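Local coordinates for protein kinase (PDB 3PY9) that forms the extracellular PASTA-repeat region of the membrane Ser/Thr kinase PrkC and probably senses muropeptides outside the cell, at residues Phe166-Glu180 with Asp194-Lys208. Residues are numbered along the deposited sequence; the frame is centred on the assembly and turned at random.
Sequences FKVESKEEYSDDIDE and DEGSTISFVVSKGKK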
loop_
_atom_site.group_PDB
_atom_site.type_symbol
_atom_site.label_atom_id
_atom_site.label_comp_id
_atom_site.label_asym_id
_atom_site.label_seq_id
_atom_site.Cartn_x
_atom_site.Cartn_y
_atom_site.Cartn_z
ATOM N N PHE A 166 4.522 2.869 -15.997
ATOM C CA PHE A 166 5.183 4.020 -15.381
ATOM C C PHE A 166 4.360 5.274 -15.514
ATOM O O PHE A 166 3.623 5.451 -16.492
ATOM C CB PHE A 166 6.599 4.254 -15.951
ATOM C CG PHE A 166 7.574 3.127 -15.652
ATOM C CD1 PHE A 166 7.937 2.834 -14.347
ATOM C CD2 PHE A 166 8.104 2.360 -16.679
ATOM C CE1 PHE A 166 8.796 1.771 -14.059
ATOM C CE2 PHE A 166 8.988 1.307 -16.418
ATOM C CZ PHE A 166 9.337 1.020 -15.104
ATOM N N LYS A 167 4.496 6.131 -14.510
ATOM C CA LYS A 167 4.068 7.518 -14.587
ATOM C C LYS A 167 5.219 8.356 -15.193
ATOM O O LYS A 167 6.369 8.232 -14.779
ATOM C CB LYS A 167 3.662 8.015 -13.195
ATOM C CG LYS A 167 2.492 7.219 -12.577
ATOM C CD LYS A 167 2.630 7.063 -11.053
ATOM C CE LYS A 167 1.571 6.115 -10.453
ATOM N NZ LYS A 167 1.794 4.650 -10.716
ATOM N N VAL A 168 4.907 9.177 -16.193
ATOM C CA VAL A 168 5.919 9.937 -16.943
ATOM C C VAL A 168 5.717 11.427 -16.721
ATOM O O VAL A 168 4.620 11.937 -16.944
ATOM C CB VAL A 168 5.827 9.658 -18.460
ATOM C CG1 VAL A 168 6.545 10.747 -19.258
ATOM C CG2 VAL A 168 6.373 8.270 -18.814
ATOM N N GLU A 169 6.768 12.119 -16.286
ATOM C CA GLU A 169 6.736 13.574 -16.169
ATOM C C GLU A 169 7.793 14.220 -17.046
ATOM O O GLU A 169 8.824 13.617 -17.343
ATOM C CB GLU A 169 6.951 14.012 -14.727
ATOM C CG GLU A 169 5.820 13.651 -13.792
ATOM C CD GLU A 169 6.083 14.116 -12.368
ATOM O OE1 GLU A 169 7.244 14.545 -12.088
ATOM O OE2 GLU A 169 5.135 14.040 -11.540
ATOM N N SER A 170 7.534 15.454 -17.459
ATOM C CA SER A 170 8.481 16.186 -18.284
ATOM C C SER A 170 8.384 17.690 -18.074
ATOM O O SER A 170 7.293 18.227 -17.877
ATOM C CB SER A 170 8.283 15.852 -19.764
ATOM O OG SER A 170 7.100 16.470 -20.238
ATOM N N LYS A 171 9.543 18.342 -18.074
ATOM C CA LYS A 171 9.649 19.781 -18.279
ATOM C C LYS A 171 10.325 19.935 -19.637
ATOM O O LYS A 171 10.843 18.962 -20.191
ATOM C CB LYS A 171 10.533 20.466 -17.219
ATOM C CG LYS A 171 10.193 20.215 -15.758
ATOM C CD LYS A 171 11.263 20.837 -14.849
ATOM C CE LYS A 171 11.436 20.087 -13.500
ATOM N NZ LYS A 171 10.369 20.322 -12.445
ATOM N N GLU A 172 10.328 21.156 -20.159
ATOM C CA GLU A 172 10.980 21.450 -21.439
ATOM C C GLU A 172 12.100 22.464 -21.271
ATOM O O GLU A 172 12.021 23.340 -20.417
ATOM C CB GLU A 172 9.957 21.933 -22.471
ATOM C CG GLU A 172 8.933 20.855 -22.865
ATOM C CD GLU A 172 8.126 21.220 -24.104
ATOM O OE1 GLU A 172 7.640 22.379 -24.201
ATOM O OE2 GLU A 172 7.970 20.334 -24.981
ATOM N N GLU A 173 13.150 22.315 -22.071
ATOM C CA GLU A 173 14.258 23.274 -22.097
ATOM C C GLU A 173 14.813 23.471 -23.502
ATOM O O GLU A 173 14.714 22.583 -24.361
ATOM C CB GLU A 173 15.384 22.844 -21.162
ATOM C CG GLU A 173 15.135 23.143 -19.694
ATOM C CD GLU A 173 16.156 22.495 -18.784
ATOM O OE1 GLU A 173 17.122 21.879 -19.293
ATOM O OE2 GLU A 173 15.993 22.597 -17.547
ATOM N N TYR A 174 15.401 24.641 -23.734
ATOM C CA TYR A 174 16.071 24.925 -25.003
ATOM C C TYR A 174 17.363 24.128 -25.134
ATOM O O TYR A 174 18.077 23.900 -24.150
ATOM C CB TYR A 174 16.366 26.420 -25.140
ATOM C CG TYR A 174 15.135 27.265 -25.316
ATOM C CD1 TYR A 174 14.333 27.124 -26.447
ATOM C CD2 TYR A 174 14.765 28.202 -24.351
ATOM C CE1 TYR A 174 13.198 27.898 -26.625
ATOM C CE2 TYR A 174 13.627 28.978 -24.514
ATOM C CZ TYR A 174 12.852 28.819 -25.654
ATOM O OH TYR A 174 11.727 29.570 -25.836
ATOM N N SER A 175 17.649 23.704 -26.360
ATOM C CA SER A 175 18.864 22.971 -26.661
ATOM C C SER A 175 19.318 23.289 -28.066
ATOM O O SER A 175 18.502 23.428 -28.981
ATOM C CB SER A 175 18.653 21.460 -26.530
ATOM O OG SER A 175 19.765 20.750 -27.049
ATOM N N ASP A 176 20.635 23.383 -28.224
ATOM C CA ASP A 176 21.245 23.624 -29.514
ATOM C C ASP A 176 21.626 22.305 -30.186
ATOM O O ASP A 176 21.633 22.213 -31.414
ATOM C CB ASP A 176 22.448 24.558 -29.354
ATOM C CG ASP A 176 22.045 25.950 -28.865
ATOM O OD1 ASP A 176 21.157 26.573 -29.492
ATOM O OD2 ASP A 176 22.607 26.422 -27.850
ATOM N N ASP A 177 21.909 21.280 -29.381
ATOM C CA ASP A 177 22.349 19.985 -29.913
ATOM C C ASP A 177 21.336 18.821 -29.849
ATOM O O ASP A 177 21.646 17.705 -30.277
ATOM C CB ASP A 177 23.715 19.563 -29.321
ATOM C CG ASP A 177 23.848 19.852 -27.821
ATOM O OD1 ASP A 177 23.742 21.031 -27.411
ATOM O OD2 ASP A 177 24.113 18.899 -27.050
ATOM N N ILE A 178 20.133 19.079 -29.333
ATOM C CA ILE A 178 19.107 18.039 -29.232
ATOM C C ILE A 178 17.833 18.443 -29.981
ATOM O O ILE A 178 17.228 19.467 -29.670
ATOM C CB ILE A 178 18.742 17.707 -27.742
ATOM C CG1 ILE A 178 19.980 17.652 -26.813
ATOM C CG2 ILE A 178 17.865 16.444 -27.657
ATOM C CD1 ILE A 178 20.970 16.522 -27.072
ATOM N N ASP A 179 17.430 17.628 -30.959
ATOM C CA ASP A 179 16.247 17.903 -31.775
ATOM C C ASP A 179 15.017 18.136 -30.929
ATOM O O ASP A 179 14.869 17.562 -29.843
ATOM C CB ASP A 179 15.947 16.749 -32.738
ATOM C CG ASP A 179 16.964 16.628 -33.853
ATOM O OD1 ASP A 179 17.945 17.406 -33.858
ATOM O OD2 ASP A 179 16.781 15.743 -34.723
ATOM N N GLU A 180 14.131 18.983 -31.436
ATOM C CA GLU A 180 12.859 19.232 -30.796
ATOM C C GLU A 180 12.148 17.898 -30.491
ATOM O O GLU A 180 12.013 17.038 -31.365
ATOM C CB GLU A 180 12.005 20.115 -31.712
ATOM C CG GLU A 180 11.001 20.978 -30.988
ATOM C CD GLU A 180 9.955 21.569 -31.918
ATOM O OE1 GLU A 180 10.283 21.894 -33.088
ATOM O OE2 GLU A 180 8.794 21.704 -31.467
ATOM N N ASP A 194 10.660 -0.038 -9.032
ATOM C CA ASP A 194 9.288 -0.443 -8.705
ATOM C C ASP A 194 8.350 -0.156 -9.867
ATOM O O ASP A 194 8.342 0.962 -10.409
ATOM C CB ASP A 194 8.757 0.328 -7.489
ATOM C CG ASP A 194 9.525 0.050 -6.219
ATOM O OD1 ASP A 194 10.284 -0.933 -6.150
ATOM O OD2 ASP A 194 9.359 0.826 -5.262
ATOM N N GLU A 195 7.561 -1.152 -10.239
ATOM C CA GLU A 195 6.407 -0.959 -11.131
ATOM C C GLU A 195 5.609 0.286 -10.751
ATOM O O GLU A 195 5.339 0.524 -9.576
ATOM C CB GLU A 195 5.516 -2.208 -11.072
ATOM C CG GLU A 195 4.218 -2.156 -11.867
ATOM C CD GLU A 195 3.497 -3.462 -11.783
ATOM O OE1 GLU A 195 3.343 -3.965 -10.642
ATOM O OE2 GLU A 195 3.104 -3.991 -12.852
ATOM N N GLY A 196 5.259 1.099 -11.745
ATOM C CA GLY A 196 4.384 2.251 -11.502
ATOM C C GLY A 196 5.103 3.498 -11.043
ATOM O O GLY A 196 4.478 4.513 -10.756
ATOM N N SER A 197 6.425 3.422 -10.958
ATOM C CA SER A 197 7.257 4.533 -10.533
ATOM C C SER A 197 7.120 5.704 -11.506
ATOM O O SER A 197 6.693 5.526 -12.657
ATOM C CB SER A 197 8.733 4.100 -10.496
ATOM O OG SER A 197 8.973 3.170 -9.461
ATOM N N THR A 198 7.504 6.890 -11.043
ATOM C CA THR A 198 7.504 8.098 -11.896
ATOM C C THR A 198 8.871 8.262 -12.572
ATOM O O THR A 198 9.891 8.330 -11.890
ATOM C CB THR A 198 7.234 9.351 -11.069
ATOM O OG1 THR A 198 5.994 9.195 -10.365
ATOM C CG2 THR A 198 7.190 10.624 -11.984
ATOM N N ILE A 199 8.873 8.306 -13.903
ATOM C CA ILE A 199 10.079 8.622 -14.693
ATOM C C ILE A 199 10.041 10.090 -15.134
ATOM O O ILE A 199 9.044 10.535 -15.723
ATOM C CB ILE A 199 10.218 7.689 -15.924
ATOM C CG1 ILE A 199 9.827 6.229 -15.564
ATOM C CG2 ILE A 199 11.633 7.756 -16.510
ATOM C CD1 ILE A 199 10.618 5.601 -14.382
ATOM N N SER A 200 11.114 10.828 -14.823
ATOM C CA SER A 200 11.209 12.276 -15.107
ATOM C C SER A 200 12.107 12.590 -16.311
ATOM O O SER A 200 13.228 12.089 -16.415
ATOM C CB SER A 200 11.711 13.039 -13.877
ATOM O OG SER A 200 10.886 12.798 -12.748
ATOM N N PHE A 201 11.599 13.432 -17.203
ATOM C CA PHE A 201 12.246 13.734 -18.481
ATOM C C PHE A 201 12.502 15.221 -18.640
ATOM O O PHE A 201 11.659 16.044 -18.289
ATOM C CB PHE A 201 11.348 13.290 -19.640
ATOM C CG PHE A 201 11.365 11.818 -19.886
ATOM C CD1 PHE A 201 12.303 11.264 -20.738
ATOM C CD2 PHE A 201 10.430 10.989 -19.278
ATOM C CE1 PHE A 201 12.319 9.902 -20.990
ATOM C CE2 PHE A 201 10.442 9.606 -19.512
ATOM C CZ PHE A 201 11.382 9.064 -20.354
ATOM N N VAL A 202 13.675 15.560 -19.156
ATOM C CA VAL A 202 13.910 16.910 -19.655
ATOM C C VAL A 202 13.975 16.799 -21.164
ATOM O O VAL A 202 14.768 16.019 -21.708
ATOM C CB VAL A 202 15.153 17.576 -19.035
ATOM C CG1 VAL A 202 15.389 18.967 -19.650
ATOM C CG2 VAL A 202 14.995 17.663 -17.504
ATOM N N VAL A 203 13.100 17.568 -21.814
ATOM C CA VAL A 203 12.784 17.422 -23.231
ATOM C C VAL A 203 13.153 18.693 -24.008
ATOM O O VAL A 203 13.030 19.821 -23.500
ATOM C CB VAL A 203 11.287 17.062 -23.429
ATOM C CG1 VAL A 203 10.951 16.862 -24.902
ATOM C CG2 VAL A 203 10.932 15.798 -22.622
ATOM N N SER A 204 13.632 18.490 -25.230
ATOM C CA SER A 204 14.080 19.587 -26.070
ATOM C C SER A 204 12.914 20.260 -26.795
ATOM O O SER A 204 12.106 19.598 -27.461
ATOM C CB SER A 204 15.133 19.089 -27.078
ATOM O OG SER A 204 15.632 20.151 -27.877
ATOM N N LYS A 205 12.841 21.582 -26.647
ATOM C CA LYS A 205 11.946 22.414 -27.451
ATOM C C LYS A 205 12.732 23.258 -28.480
ATOM O O LYS A 205 12.340 24.390 -28.817
ATOM C CB LYS A 205 11.066 23.292 -26.553
ATOM C CG LYS A 205 11.823 24.127 -25.565
ATOM C CD LYS A 205 10.935 25.207 -25.002
ATOM C CE LYS A 205 11.526 25.805 -23.738
ATOM N NZ LYS A 205 10.711 26.974 -23.321
ATOM N N GLY A 206 13.831 22.681 -28.979
ATOM C CA GLY A 206 14.716 23.351 -29.941
ATOM C C GLY A 206 15.561 24.503 -29.399
ATOM O O GLY A 206 15.682 24.697 -28.186
ATOM N N LYS A 207 16.137 25.274 -30.324
ATOM C CA LYS A 207 17.022 26.400 -30.003
ATOM C C LYS A 207 16.253 27.680 -29.642
ATOM O O LYS A 207 15.212 27.963 -30.233
ATOM C CB LYS A 207 17.981 26.664 -31.173
ATOM C CG LYS A 207 18.798 25.441 -31.615
ATOM C CD LYS A 207 18.161 24.745 -32.817
ATOM C CE LYS A 207 18.841 25.137 -34.118
ATOM N NZ LYS A 207 19.975 24.223 -34.469
ATOM N N LYS A 208 16.795 28.455 -28.695
ATOM C CA LYS A 208 16.155 29.667 -28.131
ATOM C C LYS A 208 15.713 30.698 -29.179
ATOM O O LYS A 208 15.185 31.759 -28.834
ATOM C CB LYS A 208 17.083 30.327 -27.108
ATOM C CG LYS A 208 16.407 30.883 -25.842
ATOM C CD LYS A 208 15.904 32.323 -25.994
ATOM C CE LYS A 208 15.596 32.972 -24.642
ATOM N NZ LYS A 208 14.222 32.660 -24.141
HETATM O O HOH W 1 22.135 25.118 -33.086
#
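Tyr-174 is held between two lysine chains that come from the loop that follows strand 198-204. Lys-205 lays CE over the centre of one ring face, 3.8 Å from the centroid, while CG of Lys-208 covers the opposite face, shifted toward the rim and 3.5 Å from Tyr-174 CD2. Lys-205 has its CG wedged between its own backbone N and carbonyl carbon (chi1 54°) and runs extended from there, which carries NZ across the ring into an off-centre cation-pi contact. The carbonyl O of Gly-206 meets the ring edge in plane. Both lysine NZ atoms form salt bridges, and the phenol hydroxyl a hydrogen bond, with Asp-243 of the C-terminal PASTA-like domain, so the Tyr-174 ring and its two lysines are linked to that domain at this residue.

Before Tyr-174, strands 167-173 and 198-204 run parallel, the latter being the middle strand of the three-stranded PASTA sheet, with 183-187 antiparallel on its other side. Val-168, Ser-170, Ile-199, Phe-201 and Val-203 point to the face on which helix 154-162 packs; there Val-168 CG1 comes up obliquely to the Phe-201 ring, 3.9 Å from CD2, and Phe-154 meets that ring edge-to-face. Near the start of the pair, Ile-199 sets CD1 over a face of Phe-166, whose edge receives the Ser-197 carbonyl O in plane, 3.4 Å from Phe-166 CD1. On the other face of the sheet Thr-198 CG2 lies against the carboxylate end of Glu-169. Lys-167, bent at chi2 and chi4, curls back, and its NZ donates a hydrogen bond to a lone pair of Gly-196 O, in the carbonyl plane, at 2.7 Å. At the opposite end Ser-204 OG lies next to Ile-178 O, at a separation too short to be taken literally, and accepts from Gly-206 N in an ST turn.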